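Local coordinates for Lin1840 protein (Listeria innocua serovar 6a, PDB 4ZOD) that probably hydrolyses terminal, non-reducing beta-D-glucosyl residues to release beta-D-glucose, as a family 3 glycoside hydrolase, at residues P245-K250 with Q291-A296; F607-S612 with G638-Q643. The protein carries 1 engineered substitution. One frame throughout, in Å; residues are numbered along the deposited sequence.

Contact 1 of 2, residues P245-K250 with Q291-A296. With BGC (beta-D-glucopyranose), chain M.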
loop_
_atom_site.group_PDB
_atom_site.type_symbol
_atom_site.label_atom_id
_atom_site.label_comp_id
_atom_site.label_asym_id
_atom_site.label_seq_id
_atom_site.Cartn_x
_atom_site.Cartn_y
_atom_site.Cartn_z
ATOM N N PRO B 245 2.141 -4.216 -18.360
ATOM C CA PRO B 245 0.923 -5.001 -18.305
ATOM C C PRO B 245 1.157 -6.474 -18.436
ATOM O O PRO B 245 1.877 -6.925 -19.335
ATOM C CB PRO B 245 0.108 -4.503 -19.496
ATOM C CG PRO B 245 0.536 -3.100 -19.642
ATOM C CD PRO B 245 1.968 -3.051 -19.240
ATOM N N ALA B 246 0.486 -7.233 -17.575
ATOM C CA ALA B 246 0.754 -8.682 -17.516
ATOM C C ALA B 246 0.547 -9.332 -18.890
ATOM O O ALA B 246 1.318 -10.206 -19.284
ATOM C CB ALA B 246 -0.132 -9.361 -16.470
ATOM N N THR B 247 -0.465 -8.847 -19.618
ATOM C CA THR B 247 -0.871 -9.476 -20.870
ATOM C C THR B 247 0.219 -9.381 -21.929
ATOM O O THR B 247 0.324 -10.306 -22.681
ATOM C CB THR B 247 -2.152 -8.885 -21.393
ATOM O OG1 THR B 247 -3.200 -9.129 -20.445
ATOM C CG2 THR B 247 -2.563 -9.532 -22.703
ATOM N N MET B 248 1.032 -8.299 -21.972
ATOM C CA MET B 248 2.177 -8.221 -22.922
ATOM C C MET B 248 3.541 -8.362 -22.224
ATOM O O MET B 248 4.540 -7.913 -22.731
ATOM C CB MET B 248 2.086 -6.962 -23.807
ATOM C CG MET B 248 2.046 -5.643 -23.065
ATOM S SD MET B 248 2.552 -4.190 -24.002
ATOM C CE MET B 248 4.342 -4.256 -23.973
ATOM N N ASN B 249 3.569 -9.040 -21.074
ATOM C CA ASN B 249 4.792 -9.131 -20.226
ATOM C C ASN B 249 5.524 -10.421 -20.580
ATOM O O ASN B 249 5.252 -11.531 -20.042
ATOM C CB ASN B 249 4.444 -9.030 -18.723
ATOM C CG ASN B 249 5.671 -8.881 -17.832
ATOM O OD1 ASN B 249 6.675 -9.508 -18.091
ATOM N ND2 ASN B 249 5.572 -8.083 -16.749
ATOM N N LYS B 250 6.458 -10.274 -21.519
ATOM C CA LYS B 250 7.136 -11.410 -22.088
ATOM C C LYS B 250 7.874 -12.184 -21.006
ATOM O O LYS B 250 7.794 -13.413 -20.951
ATOM C CB LYS B 250 8.039 -10.968 -23.254
ATOM C CG LYS B 250 8.658 -12.139 -23.950
ATOM C CD LYS B 250 9.638 -11.711 -25.032
ATOM C CE LYS B 250 10.435 -12.919 -25.557
ATOM N NZ LYS B 250 9.768 -13.506 -26.748
ATOM N N GLN B 291 1.170 -7.394 -31.656
ATOM C CA GLN B 291 2.551 -7.928 -31.713
ATOM C C GLN B 291 3.105 -8.324 -30.330
ATOM O O GLN B 291 3.575 -9.471 -30.142
ATOM C CB GLN B 291 3.486 -6.919 -32.346
ATOM C CG GLN B 291 4.856 -7.504 -32.584
ATOM C CD GLN B 291 5.840 -6.447 -32.976
ATOM O OE1 GLN B 291 5.517 -5.545 -33.751
ATOM N NE2 GLN B 291 7.070 -6.544 -32.436
ATOM N N PHE B 292 3.069 -7.366 -29.381
ATOM C CA PHE B 292 3.635 -7.580 -28.035
ATOM C C PHE B 292 2.891 -8.698 -27.300
ATOM O O PHE B 292 3.463 -9.459 -26.519
ATOM C CB PHE B 292 3.613 -6.267 -27.244
ATOM C CG PHE B 292 4.328 -5.142 -27.928
ATOM C CD1 PHE B 292 5.297 -5.394 -28.931
ATOM C CD2 PHE B 292 4.045 -3.834 -27.580
ATOM C CE1 PHE B 292 5.925 -4.339 -29.561
ATOM C CE2 PHE B 292 4.709 -2.780 -28.154
ATOM C CZ PHE B 292 5.631 -3.020 -29.162
ATOM N N SER B 293 1.598 -8.817 -27.574
ATOM C CA SER B 293 0.807 -9.816 -26.857
ATOM C C SER B 293 1.133 -11.225 -27.406
ATOM O O SER B 293 1.285 -12.167 -26.655
ATOM C CB SER B 293 -0.696 -9.486 -26.934
ATOM O OG SER B 293 -1.036 -8.424 -26.063
ATOM N N MET B 294 1.283 -11.325 -28.720
ATOM C CA MET B 294 1.688 -12.586 -29.368
ATOM C C MET B 294 3.141 -12.937 -29.008
ATOM O O MET B 294 3.477 -14.083 -28.697
ATOM C CB MET B 294 1.498 -12.469 -30.883
ATOM C CG MET B 294 1.873 -13.712 -31.680
ATOM S SD MET B 294 0.933 -15.175 -31.270
ATOM C CE MET B 294 -0.624 -14.840 -32.103
ATOM N N GLU B 295 4.022 -11.953 -28.973
ATOM C CA GLU B 295 5.366 -12.268 -28.486
ATOM C C GLU B 295 5.335 -12.837 -27.058
ATOM O O GLU B 295 6.151 -13.651 -26.713
ATOM C CB GLU B 295 6.238 -11.025 -28.566
ATOM C CG GLU B 295 6.633 -10.649 -29.967
ATOM C CD GLU B 295 7.352 -9.328 -30.064
ATOM O OE1 GLU B 295 7.389 -8.560 -29.098
ATOM O OE2 GLU B 295 7.893 -9.017 -31.116
ATOM N N ALA B 296 4.359 -12.406 -26.247
ATOM C CA ALA B 296 4.333 -12.733 -24.814
ATOM C C ALA B 296 3.718 -14.071 -24.640
ATOM O O ALA B 296 3.858 -14.679 -23.587
ATOM C CB ALA B 296 3.541 -11.695 -24.039
HETATM C C2 BGC M . 13.169 -9.135 -15.117
HETATM C C3 BGC M . 11.993 -8.725 -14.225
HETATM C C4 BGC M . 11.278 -7.438 -14.692
HETATM C C5 BGC M . 10.960 -7.725 -16.167
HETATM C C6 BGC M . 10.053 -6.905 -17.058
HETATM C C1 BGC M . 12.775 -9.095 -16.630
HETATM O O1 BGC M . 13.794 -9.150 -17.648
HETATM O O2 BGC M . 13.523 -10.437 -14.582
HETATM O O3 BGC M . 12.425 -8.799 -12.850
HETATM O O4 BGC M . 10.107 -7.306 -13.868
HETATM O O5 BGC M . 12.160 -7.842 -16.902
HETATM O O6 BGC M . 9.218 -7.936 -17.672
HETATM O O HOH W 1 5.543 -8.965 -25.164
#
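A single water carries the polar link between Met248 and Phe292: it donates to both backbone carbonyls, lying 2.8 Å from Met248 O and closer still to Phe292 O, at a distance so short that its exact value is doubtful. Beside it the two side chains run next to each other in the same direction. The methyl CE of Met248 comes within 3.6 Å of Phe292 CD2, while SD sits at the ring's edge, 5.2 Å from its centroid, a Met-aromatic contact. Met248 reaches this place because CG stands between the backbone N and the carbonyl carbon (chi1 58°) and the chain then bends at chi3. Ala296 turns its methyl toward the loop, CB lying 3.8 Å from Thr247 O and from Met248 C, and Thr247 CG2 packs against Ser293 OG at 3.9 Å. Asn249 turns away from the helix; its OD1 caps Leu252 N and approaches O6 of a bound glucose to 3.0 Å. Thr212 and Asp242 hydrogen-bond that glucose. In the family 3 N-terminal domain, the contact thus sets the loop between strand 244-245 and helix 250-260 against residues 291-296 of helix 286-296, with helices 273-276 and 306-316 both touching Ser293.

Contact 2 of 2, residues F607-S612 with G638-Q643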
loop_
_atom_site.group_PDB
_atom_site.type_symbol
_atom_site.label_atom_id
_atom_site.label_comp_id
_atom_site.label_asym_id
_atom_site.label_seq_id
_atom_site.Cartn_x
_atom_site.Cartn_y
_atom_site.Cartn_z
ATOM N N PHE B 607 -12.090 -27.857 22.677
ATOM C CA PHE B 607 -11.104 -28.794 22.223
ATOM C C PHE B 607 -9.842 -28.605 23.007
ATOM O O PHE B 607 -9.684 -27.626 23.653
ATOM C CB PHE B 607 -10.821 -28.673 20.743
ATOM C CG PHE B 607 -12.022 -28.822 19.874
ATOM C CD1 PHE B 607 -12.813 -27.709 19.544
ATOM C CD2 PHE B 607 -12.354 -30.045 19.335
ATOM C CE1 PHE B 607 -13.926 -27.850 18.737
ATOM C CE2 PHE B 607 -13.465 -30.186 18.491
ATOM C CZ PHE B 607 -14.248 -29.079 18.184
ATOM N N GLU B 608 -9.010 -29.631 23.012
ATOM C CA GLU B 608 -7.753 -29.650 23.734
ATOM C C GLU B 608 -6.776 -30.340 22.822
ATOM O O GLU B 608 -7.111 -31.377 22.236
ATOM C CB GLU B 608 -7.930 -30.466 24.964
ATOM C CG GLU B 608 -6.807 -30.329 25.948
ATOM C CD GLU B 608 -7.240 -30.710 27.365
ATOM O OE1 GLU B 608 -8.390 -30.398 27.747
ATOM O OE2 GLU B 608 -6.417 -31.295 28.098
ATOM N N LEU B 609 -5.600 -29.733 22.652
ATOM C CA LEU B 609 -4.607 -30.207 21.676
ATOM C C LEU B 609 -3.341 -30.448 22.434
ATOM O O LEU B 609 -3.034 -29.687 23.326
ATOM C CB LEU B 609 -4.318 -29.141 20.569
ATOM C CG LEU B 609 -5.316 -28.993 19.392
ATOM C CD1 LEU B 609 -6.659 -28.357 19.788
ATOM C CD2 LEU B 609 -4.715 -28.151 18.279
ATOM N N LYS B 610 -2.612 -31.496 22.072
ATOM C CA LYS B 610 -1.248 -31.690 22.567
ATOM C C LYS B 610 -0.379 -32.252 21.442
ATOM O O LYS B 610 -0.767 -33.156 20.699
ATOM C CB LYS B 610 -1.206 -32.568 23.823
ATOM C CG LYS B 610 -1.690 -33.993 23.650
ATOM C CD LYS B 610 -1.091 -34.908 24.726
ATOM C CE LYS B 610 -1.800 -36.269 24.740
ATOM N NZ LYS B 610 -0.846 -37.394 24.964
ATOM N N THR B 611 0.774 -31.632 21.286
ATOM C CA THR B 611 1.682 -31.957 20.225
ATOM C C THR B 611 2.665 -32.957 20.779
ATOM O O THR B 611 3.305 -32.649 21.780
ATOM C CB THR B 611 2.471 -30.686 19.830
ATOM O OG1 THR B 611 1.557 -29.711 19.367
ATOM C CG2 THR B 611 3.434 -30.966 18.759
ATOM N N SER B 612 2.858 -34.097 20.133
ATOM C CA SER B 612 3.947 -35.022 20.602
ATOM C C SER B 612 5.341 -34.376 20.559
ATOM O O SER B 612 5.546 -33.379 19.887
ATOM C CB SER B 612 4.000 -36.283 19.788
ATOM O OG SER B 612 2.695 -36.777 19.603
ATOM N N GLY B 638 -18.448 -31.496 16.968
ATOM C CA GLY B 638 -17.937 -30.384 16.180
ATOM C C GLY B 638 -16.634 -30.676 15.459
ATOM O O GLY B 638 -16.002 -31.719 15.686
ATOM N N LYS B 639 -16.263 -29.736 14.587
ATOM C CA LYS B 639 -14.944 -29.671 13.971
ATOM C C LYS B 639 -14.023 -28.503 14.447
ATOM O O LYS B 639 -14.466 -27.363 14.677
ATOM C CB LYS B 639 -15.128 -29.620 12.495
ATOM C CG LYS B 639 -16.003 -30.718 11.970
ATOM C CD LYS B 639 -16.234 -30.433 10.527
ATOM C CE LYS B 639 -17.264 -31.349 9.905
ATOM N NZ LYS B 639 -16.728 -31.694 8.561
ATOM N N GLU B 640 -12.751 -28.843 14.645
ATOM C CA GLU B 640 -11.649 -27.892 14.904
ATOM C C GLU B 640 -10.759 -27.947 13.679
ATOM O O GLU B 640 -10.687 -28.969 12.972
ATOM C CB GLU B 640 -10.863 -28.315 16.123
ATOM C CG GLU B 640 -9.852 -27.346 16.790
ATOM C CD GLU B 640 -10.341 -25.921 16.942
ATOM O OE1 GLU B 640 -10.688 -25.492 18.093
ATOM O OE2 GLU B 640 -10.346 -25.243 15.889
ATOM N N VAL B 641 -10.121 -26.828 13.399
ATOM C CA VAL B 641 -9.128 -26.746 12.343
ATOM C C VAL B 641 -7.766 -26.650 13.019
ATOM O O VAL B 641 -7.399 -25.583 13.544
ATOM C CB VAL B 641 -9.333 -25.524 11.451
ATOM C CG1 VAL B 641 -8.235 -25.466 10.425
ATOM C CG2 VAL B 641 -10.699 -25.576 10.733
ATOM N N ILE B 642 -7.016 -27.751 13.042
ATOM C CA ILE B 642 -5.654 -27.686 13.598
ATOM C C ILE B 642 -4.767 -26.928 12.614
ATOM O O ILE B 642 -4.859 -27.140 11.413
ATOM C CB ILE B 642 -5.113 -29.112 13.814
ATOM C CG1 ILE B 642 -5.904 -29.789 14.951
ATOM C CG2 ILE B 642 -3.629 -29.133 14.124
ATOM C CD1 ILE B 642 -5.704 -31.296 15.042
ATOM N N GLN B 643 -3.870 -26.081 13.102
ATOM C CA GLN B 643 -3.041 -25.279 12.197
ATOM C C GLN B 643 -1.614 -25.325 12.644
ATOM O O GLN B 643 -1.355 -25.138 13.832
ATOM C CB GLN B 643 -3.522 -23.799 12.153
ATOM C CG GLN B 643 -4.980 -23.652 11.699
ATOM C CD GLN B 643 -5.607 -22.364 12.176
ATOM O OE1 GLN B 643 -4.971 -21.322 12.137
ATOM N NE2 GLN B 643 -6.842 -22.427 12.625
#
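Face-to-face packing of the two sheets of a beta sandwich joins strand 607-611 to strand 638-648 in the fibronectin type III-like part of the chain. Strand 607-611 is an outermost strand of a three-stranded antiparallel sheet, and 638-648 lies inside a five-stranded mixed one. The short segments approach to 9.3 Å between axes with their directions 32° apart, a distance bridged by side chains and not by backbone pairing. Phe607 does most of the bridging. One face of its ring is covered by Glu640 CB, 3.7 Å from the ring centroid and almost on the normal, a CH-pi contact. At the ring's far end CZ comes within 3.8 Å of Lys639 C, and Gly638 C lies near the ring plane at the edge. Glu640 CG is anti to the backbone N (chi1 -167°), and the bend at chi2 takes the carboxylate past the rim, with OE1 3.4 Å from Phe607 CD1; carboxylate and ring planes are 63° apart. Further along, Leu609 and Ile642 run alongside in opposite directions, touching at CD2 and CG1 (3.9 Å). Ile642 also touches Val628, Ile630, Val676 and Phe678 in the shared apolar interior. The acid's aliphatic part therefore serves as apolar packing, while OE2 is gripped by Val641 N (3.0 Å, anti lone pair) and a salt bridge to Lys549, which probably favours the ionised form, and OE1 lies beside the ring.

How the contacts relate
Contact 1 and contact 2 lie on opposite sides of the chain's centre, with centres 48 Å apart and nearest atoms about 31 Å apart, so neither touches the other. They follow in series along the chain: 245-250 with 291-296 closes within the family 3 N-terminal domain well before 607-612 with 638-643 begins. They share no helix, strand or sheet. Contact 1 belongs to the helices and loops of the TIM-barrel-like part, contact 2 to the beta sheets of the fibronectin type III-like part, and the sequence of the family 3 C-terminal domain runs between them. Each therefore joins parts of its own region locally, in separate regions of a multidomain enzyme.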